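Local coordinates for ancylostoma secreted protein 1 (Necator americanus, PDB 3NT8) that is a secreted two-CAP-domain protein associated with the transition of infective hookworm larvae to parasitism, at residues A[40-53]-A[63-75]. Numbering follows the deposited sequence.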
loop_
_atom_site.group_PDB
_atom_site.type_symbol
_atom_site.label_atom_id
_atom_site.label_comp_id
_atom_site.label_asym_id
_atom_site.label_seq_id
_atom_site.Cartn_x
_atom_site.Cartn_y
_atom_site.Cartn_z
ATOM N N PHE A 40 -10.603 -13.090 18.970
ATOM C CA PHE A 40 -9.794 -12.209 18.151
ATOM C C PHE A 40 -10.410 -11.965 16.780
ATOM O O PHE A 40 -10.535 -10.819 16.336
ATOM C CB PHE A 40 -8.392 -12.780 17.968
ATOM C CG PHE A 40 -7.529 -12.665 19.191
ATOM C CD1 PHE A 40 -7.229 -11.426 19.730
ATOM C CD2 PHE A 40 -6.999 -13.806 19.783
ATOM C CE1 PHE A 40 -6.407 -11.352 20.859
ATOM C CE2 PHE A 40 -6.181 -13.755 20.864
ATOM C CZ PHE A 40 -5.886 -12.530 21.414
ATOM N N LEU A 41 -10.759 -13.034 16.093
ATOM C CA LEU A 41 -11.228 -12.897 14.738
ATOM C C LEU A 41 -12.547 -12.141 14.654
ATOM O O LEU A 41 -12.689 -11.297 13.771
ATOM C CB LEU A 41 -11.340 -14.255 14.089
ATOM C CG LEU A 41 -11.702 -14.304 12.616
ATOM C CD1 LEU A 41 -10.607 -13.697 11.766
ATOM C CD2 LEU A 41 -12.018 -15.770 12.207
ATOM N N ASP A 42 -13.520 -12.483 15.519
ATOM C CA ASP A 42 -14.843 -11.866 15.496
ATOM C C ASP A 42 -14.786 -10.375 15.830
ATOM O O ASP A 42 -15.485 -9.534 15.205
ATOM C CB ASP A 42 -15.762 -12.578 16.519
ATOM C CG ASP A 42 -16.197 -13.950 16.059
ATOM O OD1 ASP A 42 -15.948 -14.314 14.874
ATOM O OD2 ASP A 42 -16.828 -14.653 16.882
ATOM N N PHE A 43 -13.976 -10.026 16.827
ATOM C CA PHE A 43 -13.905 -8.617 17.231
ATOM C C PHE A 43 -13.408 -7.781 16.011
ATOM O O PHE A 43 -13.901 -6.670 15.732
ATOM C CB PHE A 43 -13.017 -8.442 18.477
ATOM C CG PHE A 43 -13.101 -7.056 19.099
ATOM C CD1 PHE A 43 -13.771 -6.866 20.330
ATOM C CD2 PHE A 43 -12.510 -5.950 18.485
ATOM C CE1 PHE A 43 -13.859 -5.607 20.887
ATOM C CE2 PHE A 43 -12.606 -4.679 19.060
ATOM C CZ PHE A 43 -13.258 -4.519 20.277
ATOM N N HIS A 44 -12.457 -8.316 15.270
ATOM C CA HIS A 44 -11.918 -7.531 14.175
ATOM C C HIS A 44 -12.965 -7.387 13.068
ATOM O O HIS A 44 -13.142 -6.301 12.555
ATOM C CB HIS A 44 -10.632 -8.111 13.597
ATOM C CG HIS A 44 -9.378 -7.788 14.370
ATOM N ND1 HIS A 44 -8.975 -8.492 15.489
ATOM C CD2 HIS A 44 -8.387 -6.885 14.130
ATOM C CE1 HIS A 44 -7.822 -8.003 15.926
ATOM N NE2 HIS A 44 -7.440 -7.036 15.113
ATOM N N ASN A 45 -13.617 -8.499 12.679
ATOM C CA ASN A 45 -14.598 -8.469 11.581
ATOM C C ASN A 45 -15.898 -7.754 11.884
ATOM O O ASN A 45 -16.523 -7.201 10.985
ATOM C CB ASN A 45 -14.916 -9.874 11.123
ATOM C CG ASN A 45 -13.771 -10.481 10.430
ATOM O OD1 ASN A 45 -13.057 -9.788 9.701
ATOM N ND2 ASN A 45 -13.551 -11.780 10.655
ATOM N N ASN A 46 -16.329 -7.814 13.130
ATOM C CA ASN A 46 -17.507 -7.080 13.531
ATOM C C ASN A 46 -17.255 -5.577 13.473
ATOM O O ASN A 46 -18.158 -4.817 13.086
ATOM C CB ASN A 46 -17.978 -7.478 14.950
ATOM C CG ASN A 46 -18.473 -8.911 14.985
ATOM O OD1 ASN A 46 -18.990 -9.383 13.988
ATOM N ND2 ASN A 46 -18.306 -9.602 16.105
ATOM N N ALA A 47 -16.079 -5.159 13.929
ATOM C CA ALA A 47 -15.694 -3.764 13.917
ATOM C C ALA A 47 -15.413 -3.299 12.495
ATOM O O ALA A 47 -15.786 -2.170 12.129
ATOM C CB ALA A 47 -14.437 -3.479 14.852
ATOM N N ARG A 48 -14.810 -4.156 11.692
ATOM C CA ARG A 48 -14.629 -3.773 10.262
ATOM C C ARG A 48 -15.961 -3.565 9.487
ATOM O O ARG A 48 -16.043 -2.687 8.598
ATOM C CB ARG A 48 -13.682 -4.738 9.526
ATOM C CG ARG A 48 -12.237 -4.700 10.065
ATOM C CD ARG A 48 -11.325 -5.920 9.703
ATOM N NE ARG A 48 -11.010 -5.902 8.291
ATOM C CZ ARG A 48 -9.977 -5.258 7.747
ATOM N NH1 ARG A 48 -9.052 -4.641 8.531
ATOM N NH2 ARG A 48 -9.851 -5.290 6.434
ATOM N N ARG A 49 -16.976 -4.359 9.831
ATOM C CA ARG A 49 -18.260 -4.386 9.150
ATOM C C ARG A 49 -19.049 -3.166 9.568
ATOM O O ARG A 49 -19.717 -2.590 8.737
ATOM C CB ARG A 49 -19.037 -5.664 9.462
ATOM C CG ARG A 49 -20.371 -5.784 8.730
ATOM C CD ARG A 49 -21.034 -7.093 9.075
ATOM N NE ARG A 49 -20.678 -8.111 8.083
ATOM C CZ ARG A 49 -20.002 -9.233 8.335
ATOM N NH1 ARG A 49 -19.583 -9.532 9.555
ATOM N NH2 ARG A 49 -19.760 -10.072 7.353
ATOM N N ARG A 50 -18.957 -2.801 10.860
ATOM C CA ARG A 50 -19.497 -1.561 11.348
ATOM C C ARG A 50 -18.984 -0.354 10.613
ATOM O O ARG A 50 -19.765 0.556 10.356
ATOM C CB ARG A 50 -19.341 -1.384 12.853
ATOM C CG ARG A 50 -20.197 -2.316 13.690
ATOM C CD ARG A 50 -20.127 -1.947 15.130
ATOM N NE ARG A 50 -20.682 -0.616 15.461
ATOM C CZ ARG A 50 -21.990 -0.283 15.628
ATOM N NH1 ARG A 50 -22.985 -1.155 15.432
ATOM N NH2 ARG A 50 -22.329 0.976 15.982
ATOM N N VAL A 51 -17.706 -0.315 10.281
ATOM C CA VAL A 51 -17.133 0.806 9.567
ATOM C C VAL A 51 -17.646 0.838 8.162
ATOM O O VAL A 51 -18.139 1.894 7.679
ATOM C CB VAL A 51 -15.581 0.748 9.545
ATOM C CG1 VAL A 51 -15.002 1.917 8.683
ATOM C CG2 VAL A 51 -15.025 0.809 10.953
ATOM N N ALA A 52 -17.510 -0.303 7.488
ATOM C CA ALA A 52 -17.998 -0.492 6.137
ATOM C C ALA A 52 -19.414 0.010 5.953
ATOM O O ALA A 52 -19.663 0.697 4.972
ATOM C CB ALA A 52 -17.893 -1.900 5.737
ATOM N N LYS A 53 -20.308 -0.356 6.891
ATOM C CA LYS A 53 -21.750 0.017 6.918
ATOM C C LYS A 53 -22.023 1.483 7.324
ATOM O O LYS A 53 -23.145 1.972 7.148
ATOM C CB LYS A 53 -22.521 -0.916 7.844
ATOM C CG LYS A 53 -22.685 -2.298 7.279
ATOM C CD LYS A 53 -23.895 -3.029 7.834
ATOM C CE LYS A 53 -24.214 -4.318 7.005
ATOM N NZ LYS A 53 -24.953 -5.315 7.863
ATOM N N LEU A 63 -17.891 7.487 11.413
ATOM C CA LEU A 63 -16.878 7.233 10.403
ATOM C C LEU A 63 -17.486 7.042 9.060
ATOM O O LEU A 63 -18.569 6.444 8.948
ATOM C CB LEU A 63 -16.070 5.979 10.752
ATOM C CG LEU A 63 -15.201 6.112 12.001
ATOM C CD1 LEU A 63 -14.604 4.768 12.425
ATOM C CD2 LEU A 63 -14.096 7.139 11.778
ATOM N N ASN A 64 -16.763 7.450 8.012
ATOM C CA ASN A 64 -17.209 7.158 6.660
ATOM C C ASN A 64 -17.395 5.664 6.376
ATOM O O ASN A 64 -16.567 4.871 6.791
ATOM C CB ASN A 64 -16.206 7.711 5.628
ATOM C CG ASN A 64 -16.178 9.202 5.596
ATOM O OD1 ASN A 64 -17.244 9.824 5.573
ATOM N ND2 ASN A 64 -14.942 9.810 5.626
ATOM N N PRO A 65 -18.451 5.286 5.614
ATOM C CA PRO A 65 -18.619 3.904 5.109
ATOM C C PRO A 65 -17.484 3.488 4.179
ATOM O O PRO A 65 -16.823 4.352 3.601
ATOM C CB PRO A 65 -19.897 3.994 4.277
ATOM C CG PRO A 65 -20.009 5.448 3.891
ATOM C CD PRO A 65 -19.585 6.130 5.185
ATOM N N ALA A 66 -17.315 2.173 3.995
ATOM C CA ALA A 66 -16.184 1.659 3.276
ATOM C C ALA A 66 -16.540 0.737 2.123
ATOM O O ALA A 66 -17.269 -0.249 2.305
ATOM C CB ALA A 66 -15.238 0.934 4.229
ATOM N N LYS A 67 -15.936 0.990 0.961
ATOM C CA LYS A 67 -15.962 0.012 -0.103
ATOM C C LYS A 67 -14.687 -0.810 0.006
ATOM O O LYS A 67 -13.700 -0.371 0.654
ATOM C CB LYS A 67 -16.076 0.697 -1.460
ATOM C CG LYS A 67 -14.993 1.722 -1.791
ATOM C CD LYS A 67 -15.202 2.252 -3.238
ATOM C CE LYS A 67 -14.104 3.229 -3.661
ATOM N NZ LYS A 67 -14.472 4.089 -4.880
ATOM N N ASN A 68 -14.684 -1.991 -0.618
ATOM C CA ASN A 68 -13.491 -2.883 -0.564
ATOM C C ASN A 68 -12.985 -3.169 0.882
ATOM O O ASN A 68 -11.804 -3.288 1.131
ATOM C CB ASN A 68 -12.343 -2.280 -1.416
ATOM C CG ASN A 68 -12.727 -2.062 -2.872
ATOM O OD1 ASN A 68 -13.540 -2.795 -3.431
ATOM N ND2 ASN A 68 -12.101 -1.099 -3.504
ATOM N N MET A 69 -13.877 -3.234 1.865
ATOM C CA MET A 69 -13.450 -3.606 3.217
ATOM C C MET A 69 -13.447 -5.094 3.321
ATOM O O MET A 69 -14.518 -5.725 3.285
ATOM C CB MET A 69 -14.362 -3.022 4.281
ATOM C CG MET A 69 -13.982 -3.409 5.707
ATOM S SD MET A 69 -12.423 -2.718 6.312
ATOM C CE MET A 69 -12.723 -0.956 6.462
ATOM N N TYR A 70 -12.249 -5.674 3.397
ATOM C CA TYR A 70 -12.071 -7.145 3.480
ATOM C C TYR A 70 -12.242 -7.768 4.886
ATOM O O TYR A 70 -11.832 -7.204 5.926
ATOM C CB TYR A 70 -10.755 -7.614 2.806
ATOM C CG TYR A 70 -10.849 -7.644 1.302
ATOM C CD1 TYR A 70 -10.958 -8.867 0.625
ATOM C CD2 TYR A 70 -10.972 -6.470 0.569
ATOM C CE1 TYR A 70 -11.123 -8.928 -0.713
ATOM C CE2 TYR A 70 -11.107 -6.511 -0.817
ATOM C CZ TYR A 70 -11.171 -7.714 -1.446
ATOM O OH TYR A 70 -11.320 -7.701 -2.824
ATOM N N LYS A 71 -12.903 -8.909 4.884
ATOM C CA LYS A 71 -13.070 -9.739 6.072
ATOM C C LYS A 71 -11.727 -10.391 6.262
ATOM O O LYS A 71 -11.135 -10.835 5.287
ATOM C CB LYS A 71 -14.105 -10.807 5.806
ATOM C CG LYS A 71 -14.479 -11.624 7.017
ATOM C CD LYS A 71 -15.647 -12.578 6.697
ATOM C CE LYS A 71 -16.070 -13.340 8.033
ATOM N NZ LYS A 71 -17.006 -14.479 7.802
ATOM N N LEU A 72 -11.255 -10.435 7.495
ATOM C CA LEU A 72 -10.038 -11.173 7.845
ATOM C C LEU A 72 -10.290 -12.655 7.972
ATOM O O LEU A 72 -11.342 -13.073 8.462
ATOM C CB LEU A 72 -9.448 -10.603 9.186
ATOM C CG LEU A 72 -9.171 -9.076 9.208
ATOM C CD1 LEU A 72 -8.502 -8.512 10.515
ATOM C CD2 LEU A 72 -8.272 -8.743 8.030
ATOM N N SER A 73 -9.332 -13.456 7.530
ATOM C CA SER A 73 -9.285 -14.885 7.836
ATOM C C SER A 73 -8.144 -15.142 8.771
ATOM O O SER A 73 -7.099 -14.459 8.718
ATOM C CB SER A 73 -9.023 -15.666 6.565
ATOM O OG SER A 73 -10.059 -15.359 5.669
ATOM N N TRP A 74 -8.321 -16.108 9.655
ATOM C CA TRP A 74 -7.197 -16.529 10.527
ATOM C C TRP A 74 -6.004 -17.197 9.819
ATOM O O TRP A 74 -6.180 -17.986 8.898
ATOM C CB TRP A 74 -7.743 -17.445 11.638
ATOM C CG TRP A 74 -6.811 -17.629 12.774
ATOM C CD1 TRP A 74 -5.899 -18.656 12.940
ATOM C CD2 TRP A 74 -6.693 -16.793 13.922
ATOM N NE1 TRP A 74 -5.230 -18.487 14.107
ATOM C CE2 TRP A 74 -5.711 -17.370 14.748
ATOM C CE3 TRP A 74 -7.344 -15.603 14.341
ATOM C CZ2 TRP A 74 -5.324 -16.801 15.960
ATOM C CZ3 TRP A 74 -6.961 -15.021 15.550
ATOM C CH2 TRP A 74 -5.968 -15.638 16.354
ATOM N N ASP A 75 -4.777 -16.931 10.263
ATOM C CA ASP A 75 -3.666 -17.614 9.632
ATOM C C ASP A 75 -2.804 -18.348 10.662
ATOM O O ASP A 75 -2.265 -17.713 11.568
ATOM C CB ASP A 75 -2.872 -16.633 8.756
ATOM C CG ASP A 75 -1.755 -17.312 7.978
ATOM O OD1 ASP A 75 -1.929 -17.559 6.780
ATOM O OD2 ASP A 75 -0.695 -17.595 8.568
HETATM O O HOH W 1 -18.624 3.898 10.070
#
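Polar side chains of one helix, N45 and R48, clasp the backbone of an extended segment that returns along it: 63-75 runs back beside helix 34-52, from A66 near A52 to W74 near L41, in the first CAP domain. The carboxamide of N45 spans the backbone of L72, its OD1 accepting from L72 N at 2.9 Å while ND2 gives a weak bond to L72 O. One turn on, R48 grips Y70 O side-on through NE and NH2, each 2.8 Å from that oxygen, which lies in the guanidinium plane; NE approaches it nearly in line with the C=O bond. A bend at chi3 (70°) turns the guanidinium into this position, where M69 SD covers one face toward the rim and L72 CD2 sits over the centre of the other. R48 NH1 bonds to M152 O, so at least two backbone carbonyls, Y70 O and M152 O, accept from this buried guanidinium. L72 CD1 also packs on H44 CB, 3.8 Å away. At one end the edge of the W74 indole meets F40 CB through CZ3 at 3.6 Å; at the other, A66 N donates to A52 O at 2.9 Å, and a water joins V51 O to L63 O. Strand 73-74 pairs in parallel with 159-167 at the edge of the mixed sheet, so the segment along the helix leads directly into that sheet, consistent with the alpha-beta-alpha sandwich of CAP domains.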